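Local coordinates for DUF5636 domain-containing protein (Legionella pneumophila subsp. pneumophila str. Philadelphia 1, PDB 4RD8) that is of unknown function, belongs to the DUF5636 family and folds as a single compact chain built from helices and loops without beta strands, at residues N36-T41 against C136-K141; A43-L48 against Q208-L213; E53-R58 against K73-L78. The protein carries 3 engineered substitutions. All coordinates share one frame; numbering follows the deposited sequence. Where two conformers were deposited one is given.

Contact 1 of 3, residues N36-T41 against C136-K141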
ATOM      1  N   ASN A  36       1.260 -12.780  -4.138  1.00 24.76           N
ATOM      2  CA  ASN A  36       2.215 -13.767  -3.657  1.00 27.38           C
ATOM      3  C   ASN A  36       3.293 -13.147  -2.772  1.00 29.62           C
ATOM      4  O   ASN A  36       3.827 -13.810  -1.886  1.00 32.21           O
ATOM      5  CB  ASN A  36       2.851 -14.513  -4.835  1.00 29.68           C
ATOM      6  CG  ASN A  36       1.909 -15.524  -5.461  1.00 47.84           C
ATOM      7  OD1 ASN A  36       0.931 -15.946  -4.841  1.00 55.18           O
ATOM      8  ND2 ASN A  36       2.208 -15.927  -6.693  1.00 53.25           N
ATOM      9  N   TYR A  37       3.605 -11.882  -3.031  1.00 28.03           N
ATOM     10  CA  TYR A  37       4.588 -11.140  -2.251  1.00 26.95           C
ATOM     11  C   TYR A  37       4.018 -10.786  -0.873  1.00 25.64           C
ATOM     12  O   TYR A  37       4.613 -11.095   0.154  1.00 28.80           O
ATOM     13  CB  TYR A  37       5.040  -9.882  -3.020  1.00 23.50           C
ATOM     14  CG  TYR A  37       5.794  -8.875  -2.167  1.00 25.58           C
ATOM     15  CD1 TYR A  37       7.053  -9.168  -1.655  1.00 29.06           C
ATOM     16  CD2 TYR A  37       5.238  -7.640  -1.870  1.00 24.56           C
ATOM     17  CE1 TYR A  37       7.740  -8.251  -0.870  1.00 25.41           C
ATOM     18  CE2 TYR A  37       5.909  -6.720  -1.086  1.00 23.66           C
ATOM     19  CZ  TYR A  37       7.159  -7.026  -0.593  1.00 24.62           C
ATOM     20  OH  TYR A  37       7.822  -6.114   0.189  1.00 28.00           O
ATOM     21  N   LEU A  38       2.842 -10.175  -0.851  1.00 26.02           N
ATOM     22  CA  LEU A  38       2.226  -9.770   0.418  1.00 23.61           C
ATOM     23  C   LEU A  38       1.880 -10.932   1.355  1.00 25.18           C
ATOM     24  O   LEU A  38       1.806 -10.746   2.570  1.00 29.27           O
ATOM     25  CB  LEU A  38       0.980  -8.902   0.158  1.00 24.01           C
ATOM     26  CG  LEU A  38       1.269  -7.583  -0.566  1.00 21.96           C
ATOM     27  CD1 LEU A  38      -0.025  -6.838  -0.851  1.00 27.12           C
ATOM     28  CD2 LEU A  38       2.230  -6.693   0.232  1.00 23.36           C
HETATM   29  N   MSE A  39       1.675 -12.127   0.799  1.00 26.07           N
HETATM   30  CA  MSE A  39       1.427 -13.318   1.609  1.00 28.89           C
HETATM   31  C   MSE A  39       2.714 -13.852   2.214  1.00 32.37           C
HETATM   32  O   MSE A  39       2.685 -14.717   3.081  1.00 35.07           O
HETATM   33  CB  MSE A  39       0.800 -14.440   0.773  1.00 31.77           C
HETATM   34  CG  MSE A  39      -0.555 -14.129   0.184  1.00 40.02           C
HETATM   35 SE   MSE A  39      -1.187 -15.587  -0.965  0.51 53.10          SE
HETATM   36  CE  MSE A  39       0.479 -16.587  -1.119  1.00 43.39           C
ATOM     37  N   ASP A  40       3.841 -13.334   1.734  1.00 29.59           N
ATOM     38  CA  ASP A  40       5.160 -13.823   2.113  1.00 31.92           C
ATOM     39  C   ASP A  40       5.766 -12.858   3.129  1.00 30.48           C
ATOM     40  O   ASP A  40       6.402 -11.874   2.765  1.00 31.89           O
ATOM     41  CB  ASP A  40       6.037 -13.919   0.862  1.00 32.71           C
ATOM     42  CG  ASP A  40       7.385 -14.565   1.116  1.00 37.27           C
ATOM     43  OD1 ASP A  40       7.787 -14.755   2.282  1.00 37.24           O
ATOM     44  OD2 ASP A  40       8.068 -14.874   0.118  1.00 42.44           O
ATOM     45  N   THR A  41       5.578 -13.148   4.412  1.00 33.73           N
ATOM     46  CA  THR A  41       6.018 -12.218   5.447  1.00 32.88           C
ATOM     47  C   THR A  41       7.545 -12.044   5.457  1.00 33.28           C
ATOM     48  O   THR A  41       8.041 -10.938   5.671  1.00 35.95           O
ATOM     49  CB  THR A  41       5.457 -12.612   6.824  1.00 36.37           C
ATOM     50  OG1 THR A  41       4.028 -12.499   6.783  1.00 35.97           O
ATOM     51  CG2 THR A  41       5.993 -11.695   7.910  1.00 36.51           C
ATOM     52  N   CYS A 136       4.001   1.276  -0.759  1.00 18.28           N
ATOM     53  CA  CYS A 136       5.437   1.519  -0.633  1.00 16.72           C
ATOM     54  C   CYS A 136       6.228   0.210  -0.605  1.00 20.06           C
ATOM     55  O   CYS A 136       7.305   0.144  -1.165  1.00 20.58           O
ATOM     56  CB  CYS A 136       5.779   2.359   0.605  1.00 19.25           C
ATOM     57  SG  CYS A 136       5.205   4.059   0.497  1.00 24.03           S
ATOM     58  N   LEU A 137       5.703  -0.820   0.059  1.00 21.94           N
ATOM     59  CA  LEU A 137       6.415  -2.102   0.127  1.00 21.67           C
ATOM     60  C   LEU A 137       6.515  -2.738  -1.269  1.00 21.01           C
ATOM     61  O   LEU A 137       7.573  -3.240  -1.665  1.00 22.53           O
ATOM     62  CB  LEU A 137       5.731  -3.057   1.117  1.00 22.49           C
ATOM     63  CG  LEU A 137       5.715  -2.575   2.577  1.00 23.25           C
ATOM     64  CD1 LEU A 137       4.873  -3.520   3.431  1.00 32.57           C
ATOM     65  CD2 LEU A 137       7.139  -2.472   3.147  1.00 26.36           C
ATOM     66  N   ILE A 138       5.407  -2.713  -1.998  1.00 23.49           N
ATOM     67  CA  ILE A 138       5.358  -3.177  -3.383  1.00 22.30           C
ATOM     68  C   ILE A 138       6.356  -2.429  -4.268  1.00 22.37           C
ATOM     69  O   ILE A 138       7.109  -3.051  -5.027  1.00 23.54           O
ATOM     70  CB  ILE A 138       3.942  -3.020  -3.945  1.00 21.94           C
ATOM     71  CG1 ILE A 138       3.041  -4.087  -3.340  1.00 20.85           C
ATOM     72  CG2 ILE A 138       3.923  -3.145  -5.470  1.00 18.46           C
ATOM     73  CD1 ILE A 138       1.585  -3.674  -3.347  1.00 18.28           C
ATOM     74  N   ILE A 139       6.371  -1.104  -4.159  1.00 21.92           N
ATOM     75  CA  ILE A 139       7.290  -0.281  -4.948  1.00 19.56           C
ATOM     76  C   ILE A 139       8.746  -0.545  -4.581  1.00 24.53           C
ATOM     77  O   ILE A 139       9.574  -0.724  -5.461  1.00 22.78           O
ATOM     78  CB  ILE A 139       6.969   1.220  -4.805  1.00 20.58           C
ATOM     79  CG1 ILE A 139       5.563   1.489  -5.340  1.00 20.38           C
ATOM     80  CG2 ILE A 139       8.016   2.082  -5.525  1.00 21.19           C
ATOM     81  CD1 ILE A 139       4.885   2.721  -4.710  1.00 19.66           C
ATOM     82  N   LEU A 140       9.063  -0.562  -3.287  1.00 22.91           N
ATOM     83  CA  LEU A 140      10.421  -0.894  -2.847  1.00 22.93           C
ATOM     84  C   LEU A 140      10.855  -2.291  -3.294  1.00 27.00           C
ATOM     85  O   LEU A 140      12.010  -2.492  -3.659  1.00 26.98           O
ATOM     86  CB  LEU A 140      10.554  -0.763  -1.324  1.00 25.70           C
ATOM     87  CG  LEU A 140      10.418   0.660  -0.762  1.00 25.54           C
ATOM     88  CD1 LEU A 140      10.328   0.613   0.763  1.00 27.90           C
ATOM     89  CD2 LEU A 140      11.597   1.525  -1.176  1.00 29.42           C
ATOM     90  N   LYS A 141       9.938  -3.256  -3.270  1.00 23.22           N
ATOM     91  CA  LYS A 141      10.281  -4.596  -3.743  1.00 24.24           C
ATOM     92  C   LYS A 141      10.688  -4.543  -5.217  1.00 24.52           C
ATOM     93  O   LYS A 141      11.719  -5.096  -5.597  1.00 28.78           O
ATOM     94  CB  LYS A 141       9.107  -5.564  -3.542  1.00 25.19           C
ATOM     95  CG  LYS A 141       9.364  -6.987  -4.035  1.00 26.56           C
ATOM     96  CD  LYS A 141      10.542  -7.633  -3.347  1.00 26.75           C
ATOM     97  CE  LYS A 141      10.623  -9.113  -3.712  1.00 27.93           C
ATOM     98  NZ  LYS A 141      11.708  -9.803  -2.974  1.00 27.25           N
TER

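Contact 2 of 3, residues A43-L48 against Q208-L213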
ATOM      1  N   ALA A  43       9.525 -12.003   2.884  1.00 30.69           N
ATOM      2  CA  ALA A  43       9.830 -11.018   1.853  1.00 33.29           C
ATOM      3  C   ALA A  43       9.383  -9.601   2.256  1.00 31.20           C
ATOM      4  O   ALA A  43      10.121  -8.632   2.066  1.00 31.21           O
ATOM      5  CB  ALA A  43       9.193 -11.427   0.529  1.00 31.91           C
ATOM      6  N   VAL A  44       8.177  -9.483   2.801  1.00 26.96           N
ATOM      7  CA  VAL A  44       7.659  -8.187   3.230  1.00 28.46           C
ATOM      8  C   VAL A  44       8.566  -7.527   4.273  1.00 30.30           C
ATOM      9  O   VAL A  44       8.820  -6.327   4.198  1.00 27.68           O
ATOM     10  CB  VAL A  44       6.207  -8.298   3.762  1.00 27.81           C
ATOM     11  CG1 VAL A  44       5.788  -7.006   4.451  1.00 28.88           C
ATOM     12  CG2 VAL A  44       5.235  -8.616   2.616  1.00 25.33           C
ATOM     13  N   ASN A  45       9.055  -8.314   5.230  1.00 31.35           N
ATOM     14  CA  ASN A  45       9.954  -7.797   6.264  1.00 32.98           C
ATOM     15  C   ASN A  45      11.178  -7.105   5.675  1.00 35.31           C
ATOM     16  O   ASN A  45      11.672  -6.115   6.227  1.00 32.20           O
ATOM     17  CB  ASN A  45      10.403  -8.909   7.224  1.00 32.29           C
ATOM     18  CG  ASN A  45       9.359  -9.227   8.277  1.00 31.22           C
ATOM     19  OD1 ASN A  45       8.431  -8.441   8.498  1.00 35.57           O
ATOM     20  ND2 ASN A  45       9.514 -10.372   8.949  1.00 33.51           N
ATOM     21  N   GLU A  46      11.668  -7.630   4.556  1.00 32.17           N
ATOM     22  CA  GLU A  46      12.849  -7.065   3.913  1.00 34.30           C
ATOM     23  C   GLU A  46      12.589  -5.622   3.478  1.00 32.45           C
ATOM     24  O   GLU A  46      13.435  -4.754   3.676  1.00 31.78           O
ATOM     25  CB  GLU A  46      13.301  -7.935   2.736  1.00 32.89           C
ATOM     26  CG  GLU A  46      13.763  -9.333   3.159  1.00 41.20           C
ATOM     27  CD  GLU A  46      14.256 -10.180   2.001  1.00 47.35           C
ATOM     28  OE1 GLU A  46      13.925  -9.851   0.846  1.00 45.20           O
ATOM     29  OE2 GLU A  46      14.980 -11.175   2.244  1.00 52.35           O
ATOM     30  N   GLN A  47      11.419  -5.365   2.898  1.00 28.35           N
ATOM     31  CA  GLN A  47      11.055  -3.997   2.526  1.00 27.54           C
ATOM     32  C   GLN A  47      10.678  -3.121   3.728  1.00 27.72           C
ATOM     33  O   GLN A  47      10.877  -1.910   3.696  1.00 29.01           O
ATOM     34  CB  GLN A  47       9.966  -3.975   1.441  1.00 27.15           C
ATOM     35  CG  GLN A  47      10.504  -4.193   0.029  1.00 26.65           C
ATOM     36  CD  GLN A  47      11.147  -5.561  -0.142  1.00 25.85           C
ATOM     37  OE1 GLN A  47      10.504  -6.584   0.086  1.00 29.94           O
ATOM     38  NE2 GLN A  47      12.425  -5.583  -0.522  1.00 29.63           N
ATOM     39  N   LEU A  48      10.134  -3.724   4.783  1.00 26.04           N
ATOM     40  CA  LEU A  48       9.856  -2.974   6.011  1.00 25.76           C
ATOM     41  C   LEU A  48      11.150  -2.527   6.683  1.00 32.38           C
ATOM     42  O   LEU A  48      11.246  -1.403   7.189  1.00 30.46           O
ATOM     43  CB  LEU A  48       9.003  -3.793   6.995  1.00 26.11           C
ATOM     44  CG  LEU A  48       7.531  -3.976   6.640  1.00 26.74           C
ATOM     45  CD1 LEU A  48       6.888  -5.024   7.536  1.00 30.08           C
ATOM     46  CD2 LEU A  48       6.789  -2.650   6.793  1.00 27.02           C
ATOM     47  N   GLN A 208      12.234  -6.989  16.521  1.00 52.39           N
ATOM     48  CA  GLN A 208      12.946  -5.715  16.655  1.00 46.92           C
ATOM     49  C   GLN A 208      13.759  -5.382  15.405  1.00 45.47           C
ATOM     50  O   GLN A 208      14.961  -5.123  15.492  1.00 47.29           O
ATOM     51  CB  GLN A 208      13.873  -5.716  17.889  1.00 50.51           C
ATOM     52  CG  GLN A 208      13.180  -5.477  19.230  1.00 63.27           C
ATOM     53  CD  GLN A 208      12.910  -6.762  19.985  1.00 74.89           C
ATOM     54  OE1 GLN A 208      12.721  -7.816  19.379  1.00 79.52           O
ATOM     55  NE2 GLN A 208      12.893  -6.684  21.315  1.00 73.94           N
ATOM     56  N   ILE A 209      13.102  -5.396  14.247  1.00 44.06           N
ATOM     57  CA  ILE A 209      13.767  -5.132  12.973  1.00 45.16           C
ATOM     58  C   ILE A 209      13.271  -3.851  12.296  1.00 43.03           C
ATOM     59  O   ILE A 209      13.804  -3.434  11.265  1.00 40.32           O
ATOM     60  CB  ILE A 209      13.651  -6.331  12.007  1.00 40.51           C
ATOM     61  CG1 ILE A 209      12.193  -6.761  11.855  1.00 43.55           C
ATOM     62  CG2 ILE A 209      14.510  -7.497  12.512  1.00 43.38           C
ATOM     63  CD1 ILE A 209      11.958  -7.777  10.741  1.00 42.42           C
ATOM     64  N   PHE A 210      12.241  -3.235  12.870  1.00 42.24           N
ATOM     65  CA  PHE A 210      11.832  -1.899  12.428  1.00 43.90           C
ATOM     66  C   PHE A 210      11.375  -0.953  13.547  1.00 42.53           C
ATOM     67  O   PHE A 210      10.281  -0.382  13.475  1.00 40.12           O
ATOM     68  CB  PHE A 210      10.790  -1.972  11.314  1.00 37.77           C
ATOM     69  CG  PHE A 210       9.830  -3.123  11.436  1.00 39.71           C
ATOM     70  CD1 PHE A 210       8.793  -3.092  12.360  1.00 37.40           C
ATOM     71  CD2 PHE A 210       9.938  -4.222  10.590  1.00 34.14           C
ATOM     72  CE1 PHE A 210       7.895  -4.150  12.457  1.00 33.70           C
ATOM     73  CE2 PHE A 210       9.040  -5.282  10.680  1.00 36.07           C
ATOM     74  CZ  PHE A 210       8.020  -5.245  11.615  1.00 40.27           C
ATOM     75  N   PRO A 211      12.238  -0.751  14.554  1.00 41.64           N
ATOM     76  CA  PRO A 211      11.872  -0.000  15.761  1.00 50.13           C
ATOM     77  C   PRO A 211      11.527   1.464  15.497  1.00 49.25           C
ATOM     78  O   PRO A 211      10.691   2.020  16.214  1.00 51.16           O
ATOM     79  CB  PRO A 211      13.130  -0.095  16.623  1.00 47.95           C
ATOM     80  CG  PRO A 211      14.241  -0.263  15.647  1.00 49.03           C
ATOM     81  CD  PRO A 211      13.670  -1.110  14.551  1.00 42.91           C
ATOM     82  N   VAL A 212      12.154   2.074  14.493  1.00 43.07           N
ATOM     83  CA  VAL A 212      11.905   3.477  14.181  1.00 44.19           C
ATOM     84  C   VAL A 212      10.565   3.662  13.484  1.00 47.98           C
ATOM     85  O   VAL A 212       9.776   4.536  13.858  1.00 44.50           O
ATOM     86  CB  VAL A 212      13.046   4.085  13.348  1.00 43.18           C
ATOM     87  CG1 VAL A 212      12.710   5.508  12.946  1.00 43.00           C
ATOM     88  CG2 VAL A 212      14.341   4.058  14.143  1.00 47.05           C
ATOM     89  N   LEU A 213      10.308   2.834  12.476  1.00 36.96           N
ATOM     90  CA  LEU A 213       9.023   2.838  11.792  1.00 40.38           C
ATOM     91  C   LEU A 213       7.909   2.565  12.797  1.00 40.67           C
ATOM     92  O   LEU A 213       6.841   3.170  12.739  1.00 38.41           O
ATOM     93  CB  LEU A 213       9.016   1.793  10.670  1.00 35.51           C
ATOM     94  CG  LEU A 213       7.721   1.595   9.872  1.00 36.25           C
ATOM     95  CD1 LEU A 213       7.243   2.903   9.249  1.00 35.26           C
ATOM     96  CD2 LEU A 213       7.889   0.516   8.798  1.00 34.17           C
TER

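Contact 3 of 3, residues E53-R58 against K73-L78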
ATOM      1  N   GLU A  53      14.889   1.809   7.543  1.00 33.42           N
ATOM      2  CA  GLU A  53      16.240   2.335   7.424  1.00 38.02           C
ATOM      3  C   GLU A  53      16.239   3.700   6.745  1.00 35.58           C
ATOM      4  O   GLU A  53      16.978   4.599   7.144  1.00 38.56           O
ATOM      5  CB  GLU A  53      17.145   1.357   6.679  1.00 43.51           C
ATOM      6  CG  GLU A  53      18.597   1.778   6.684  1.00 56.73           C
ATOM      7  CD  GLU A  53      19.522   0.677   6.217  1.00 66.09           C
ATOM      8  OE1 GLU A  53      19.663   0.504   4.986  1.00 67.31           O
ATOM      9  OE2 GLU A  53      20.111  -0.006   7.081  1.00 66.05           O
ATOM     10  N   GLN A  54      15.397   3.861   5.729  1.00 34.40           N
ATOM     11  CA  GLN A  54      15.291   5.147   5.055  1.00 38.31           C
ATOM     12  C   GLN A  54      14.728   6.219   5.994  1.00 37.91           C
ATOM     13  O   GLN A  54      15.211   7.349   6.022  1.00 39.93           O
ATOM     14  CB  GLN A  54      14.468   5.014   3.766  1.00 35.70           C
ATOM     15  CG  GLN A  54      15.131   4.120   2.718  1.00 34.63           C
ATOM     16  CD  GLN A  54      14.405   4.135   1.387  1.00 36.03           C
ATOM     17  OE1 GLN A  54      13.623   5.043   1.106  1.00 37.67           O
ATOM     18  NE2 GLN A  54      14.653   3.119   0.561  1.00 39.14           N
ATOM     19  N   LEU A  55      13.723   5.846   6.780  1.00 32.06           N
ATOM     20  CA  LEU A  55      13.147   6.740   7.785  1.00 32.72           C
ATOM     21  C   LEU A  55      14.158   7.116   8.875  1.00 38.40           C
ATOM     22  O   LEU A  55      14.276   8.293   9.247  1.00 38.20           O
ATOM     23  CB  LEU A  55      11.912   6.086   8.411  1.00 32.54           C
ATOM     24  CG  LEU A  55      11.157   6.836   9.512  1.00 38.44           C
ATOM     25  CD1 LEU A  55      10.651   8.182   8.995  1.00 37.52           C
ATOM     26  CD2 LEU A  55       9.997   5.984  10.036  1.00 38.93           C
ATOM     27  N   THR A  56      14.878   6.116   9.385  1.00 35.48           N
ATOM     28  CA  THR A  56      15.921   6.339  10.387  1.00 40.54           C
ATOM     29  C   THR A  56      16.956   7.331   9.872  1.00 44.49           C
ATOM     30  O   THR A  56      17.379   8.243  10.590  1.00 44.45           O
ATOM     31  CB  THR A  56      16.645   5.024  10.742  1.00 43.60           C
ATOM     32  OG1 THR A  56      15.706   4.096  11.298  1.00 43.52           O
ATOM     33  CG2 THR A  56      17.755   5.279  11.739  1.00 47.93           C
HETATM   34  N   MSE A  57      17.368   7.132   8.624  1.00 43.60           N
HETATM   35  CA  MSE A  57      18.307   8.019   7.945  0.54 48.03           C
HETATM   36  C   MSE A  57      17.769   9.444   7.915  1.00 47.28           C
HETATM   37  O   MSE A  57      18.479  10.411   8.190  1.00 49.48           O
HETATM   38  CB  MSE A  57      18.486   7.549   6.502  0.54 49.70           C
HETATM   39  CG  MSE A  57      19.878   7.083   6.146  0.54 53.57           C
HETATM   40 SE   MSE A  57      20.096   7.135   4.211  0.54117.78          SE
HETATM   41  CE  MSE A  57      19.542   8.974   3.901  0.54 44.57           C
ATOM     42  N   ARG A  58      16.496   9.549   7.558  1.00 47.58           N
ATOM     43  CA  ARG A  58      15.812  10.821   7.383  1.00 40.15           C
ATOM     44  C   ARG A  58      15.732  11.621   8.677  1.00 47.59           C
ATOM     45  O   ARG A  58      16.099  12.796   8.711  1.00 48.79           O
ATOM     46  CB  ARG A  58      14.409  10.542   6.855  1.00 37.36           C
ATOM     47  CG  ARG A  58      13.769  11.666   6.094  1.00 54.29           C
ATOM     48  CD  ARG A  58      12.492  11.164   5.438  1.00 53.48           C
ATOM     49  NE  ARG A  58      11.792  12.221   4.719  1.00 59.02           N
ATOM     50  CZ  ARG A  58      11.845  12.391   3.404  1.00 58.30           C
ATOM     51  NH1 ARG A  58      12.563  11.568   2.652  1.00 47.13           N
ATOM     52  NH2 ARG A  58      11.170  13.384   2.845  1.00 65.28           N
ATOM     53  N   LYS A  73       5.665  13.684  10.255  1.00 42.60           N
ATOM     54  CA  LYS A  73       5.732  14.425   9.003  1.00 42.34           C
ATOM     55  C   LYS A  73       6.762  13.802   8.066  1.00 40.67           C
ATOM     56  O   LYS A  73       6.515  13.660   6.874  1.00 37.76           O
ATOM     57  CB  LYS A  73       6.067  15.894   9.275  1.00 48.78           C
ATOM     58  CG  LYS A  73       5.678  16.841   8.153  1.00 59.86           C
ATOM     59  CD  LYS A  73       6.894  17.520   7.538  1.00 68.77           C
ATOM     60  CE  LYS A  73       6.476  18.567   6.511  1.00 74.17           C
ATOM     61  NZ  LYS A  73       7.648  19.336   5.998  1.00 80.20           N
ATOM     62  N   GLN A  74       7.913  13.416   8.612  1.00 40.54           N
ATOM     63  CA  GLN A  74       8.977  12.823   7.803  1.00 40.81           C
ATOM     64  C   GLN A  74       8.581  11.489   7.168  1.00 39.53           C
ATOM     65  O   GLN A  74       8.915  11.225   6.012  1.00 35.53           O
ATOM     66  CB  GLN A  74      10.262  12.673   8.620  1.00 43.24           C
ATOM     67  CG  GLN A  74      10.988  13.984   8.833  1.00 50.96           C
ATOM     68  CD  GLN A  74      11.188  14.737   7.539  1.00 51.58           C
ATOM     69  OE1 GLN A  74      11.709  14.191   6.566  1.00 59.39           O
ATOM     70  NE2 GLN A  74      10.762  15.994   7.513  1.00 58.82           N
ATOM     71  N   LEU A  75       7.875  10.651   7.922  1.00 32.55           N
ATOM     72  CA  LEU A  75       7.385   9.380   7.389  1.00 32.31           C
ATOM     73  C   LEU A  75       6.384   9.610   6.257  1.00 33.97           C
ATOM     74  O   LEU A  75       6.407   8.912   5.246  1.00 26.81           O
ATOM     75  CB  LEU A  75       6.733   8.540   8.492  1.00 35.58           C
ATOM     76  CG  LEU A  75       6.031   7.259   8.020  1.00 32.58           C
ATOM     77  CD1 LEU A  75       7.009   6.346   7.312  1.00 32.98           C
ATOM     78  CD2 LEU A  75       5.388   6.529   9.190  1.00 39.55           C
ATOM     79  N   ARG A  76       5.503  10.590   6.436  1.00 32.34           N
ATOM     80  CA  ARG A  76       4.497  10.910   5.419  1.00 30.45           C
ATOM     81  C   ARG A  76       5.138  11.404   4.128  1.00 30.71           C
ATOM     82  O   ARG A  76       4.717  11.025   3.036  1.00 31.79           O
ATOM     83  CB  ARG A  76       3.512  11.957   5.944  1.00 36.71           C
ATOM     84  CG  ARG A  76       2.223  11.381   6.514  1.00 53.45           C
ATOM     85  CD  ARG A  76       1.902  11.980   7.869  1.00 59.16           C
ATOM     86  NE  ARG A  76       0.465  12.075   8.118  1.00 57.26           N
ATOM     87  CZ  ARG A  76      -0.222  11.274   8.928  1.00 62.02           C
ATOM     88  NH1 ARG A  76       0.388  10.297   9.585  1.00 62.67           N
ATOM     89  NH2 ARG A  76      -1.527  11.454   9.080  1.00 66.79           N
ATOM     90  N   THR A  77       6.157  12.248   4.258  1.00 30.39           N
ATOM     91  CA  THR A  77       6.843  12.771   3.086  1.00 30.46           C
ATOM     92  C   THR A  77       7.673  11.673   2.424  1.00 32.66           C
ATOM     93  O   THR A  77       7.765  11.622   1.201  1.00 31.94           O
ATOM     94  CB  THR A  77       7.703  14.016   3.415  1.00 41.66           C
ATOM     95  OG1 THR A  77       8.605  13.704   4.480  1.00 53.65           O
ATOM     96  CG2 THR A  77       6.814  15.178   3.840  1.00 41.61           C
ATOM     97  N   LEU A  78       8.266  10.790   3.227  1.00 28.37           N
ATOM     98  CA  LEU A  78       8.963   9.629   2.675  1.00 26.92           C
ATOM     99  C   LEU A  78       7.998   8.730   1.909  1.00 28.36           C
ATOM    100  O   LEU A  78       8.291   8.299   0.788  1.00 24.92           O
ATOM    101  CB  LEU A  78       9.670   8.826   3.776  1.00 27.32           C
ATOM    102  CG  LEU A  78      10.250   7.461   3.385  1.00 30.83           C
ATOM    103  CD1 LEU A  78      11.291   7.599   2.276  1.00 36.77           C
ATOM    104  CD2 LEU A  78      10.861   6.760   4.609  1.00 35.83           C
TER

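Contact 1 of 3, residues N36-T41 against C136-K141
Y37 reaches across from the last turn of helix 25-38 and lays its phenol ring against helix 130-144, touching L137, I138 and K141. This is helix-to-helix packing in the all-helical DUF5636 fold: one large aromatic side chain bridges two backbones whose nearest CA atoms, those of Y37 and I138, are 8.1 Å apart. The ring gets there because its CG stands anti to the backbone N (chi1 166°), which sends the phenol out from its own helix toward the other one.

K141 lies over one face. Its chain leaves the backbone stretched, then bends at chi2 (59°), so that the methylenes cross the ring obliquely; CG of K141 sits 4.0 Å from the centroid of the Y37 ring, a CH-pi contact displaced toward the rim. CD of K141 continues the cover, 3.8 Å from CE1 of Y37. The ring of F148 also meets Y37, its plane inclined to the phenol, while K141 touches F148 too.

I138 takes the other end of the contact. CE2 of Y37 comes within 4.1 Å of the I138 N, approaching obliquely, and CD2 of the ring lies 4.4 Å from I138 CG1. Next to the tyrosine, L38 extends the apolar surface, its CD1 meeting I138 CD1 at 4.3 Å. All four of Y37, L38, L137 and I138 are buried.

At the tip of the ring the hydroxyl has a probable hydrogen bond to the side-chain amide of Q47 on helix 41-61, which gives this buried polar group a partner. Close to the hydroxyl runs the backbone of helix 130-144, where the L137 O accepts the K141 N at 2.9 Å and lies 3.4 Å from the Y37 OH.

Contact 2 of 3, residues A43-L48 against Q208-L213
L48 on helix 41-61 packs against F210 and L213, where the chain leaves a loop and starts helix 211-218, so this is a loop-and-helix-start docked on the side of a long helix in the all-helical fold. The tight half is here. CB of L48 lies 3.7 Å from CD2 of F210, and CD1 of L48 follows along to CE2 of F210 at 3.8 Å. The other methyl, CD2, turns to L213, whose side chain crosses that of L48 at about a right angle. All three residues are buried.

Toward the solvent the contact thins to N45 and I209, both partly exposed. With CG1 held between the backbone N and the carbonyl carbon (chi1 52°), I209 presents the single methyl CD1, 3.9 Å from CG of N45. No hydrogen bond joins the N45 amide to residues 208-213; its OD1 accepts from H201 NE2.

F210 occupies the N-cap position of helix 211-218. The backbone around it is held by two side chains: D205 accepts the N-H groups of I209 and F210, while N52 accepts that of L213. Where the two halves meet, OD1 of N45 stands near the plane of the F210 ring, 3.9 Å from CE2 at its edge.

Contact 3 of 3, residues E53-R58 against K73-L78
Helices 41-61 and 69-85 follow each other in the chain and fold back as a splayed helical hairpin, and this contact joins residues 53-58 of the first to 73-78 of the second. Their local axes approach to 10.0 Å and make 128° with one another, an oblique crossing, nearer to perpendicular than to antiparallel.

The apolar half is leucine on leucine. L55 puts CD1 against the backbone of helix 69-85, 3.8 Å from CA of L75, while L78 sends CD2 back to the L55 N at 3.7 Å. CD1 of L78 meets the OE1 of Q54, whose NE2 is bonded to E50.

Beside it R58 makes the polar half. Its chain, extended from CG to NE, carries the guanidinium across to Q74 and T77. NE donates to OE1 of Q74 at 2.7 Å with a bent N-H...O angle of 132°, the donor tilted out of the carbonyl plane although the guanidinium and amide planes are only 21° apart. NH2 adds a weak hydrogen bond to OG1 of T77 at 3.1 Å. The backbone N of L78 lies over one guanidinium face, toward its rim.

R58 and Q74 each have a further polar partner: E81, one turn beyond T77 on helix 69-85, forms a salt bridge with R58 NH2, and K62 NZ is hydrogen-bonded to Q74 OE1. On the apolar side helix 211-218 lies against the hairpin, V212 touching L55 while V216 and I217 touch L75, so L55 and L75 sit among three helices.

How the contacts relate
From the N terminus, helix 25-38 comes first: contact 1 joins its end to helix 130-144, closing a loop with 94 residues between its segments. Helix 41-61 follows at once and serves two contacts. Contact 2 starts on its early part and closes a longer loop to residues 208-213, so its segments alternate with those of contact 1 and the two cross. Contact 3 starts further along the same helix, spans only 14 residues, and is nested inside both loops. Q47 of contact 2 packs against L137 and K141 of contact 1, while V212 and L213 reach T56 and L55 of contact 3. Helix 41-61 thus ties the N-terminal, middle and C-terminal helices together.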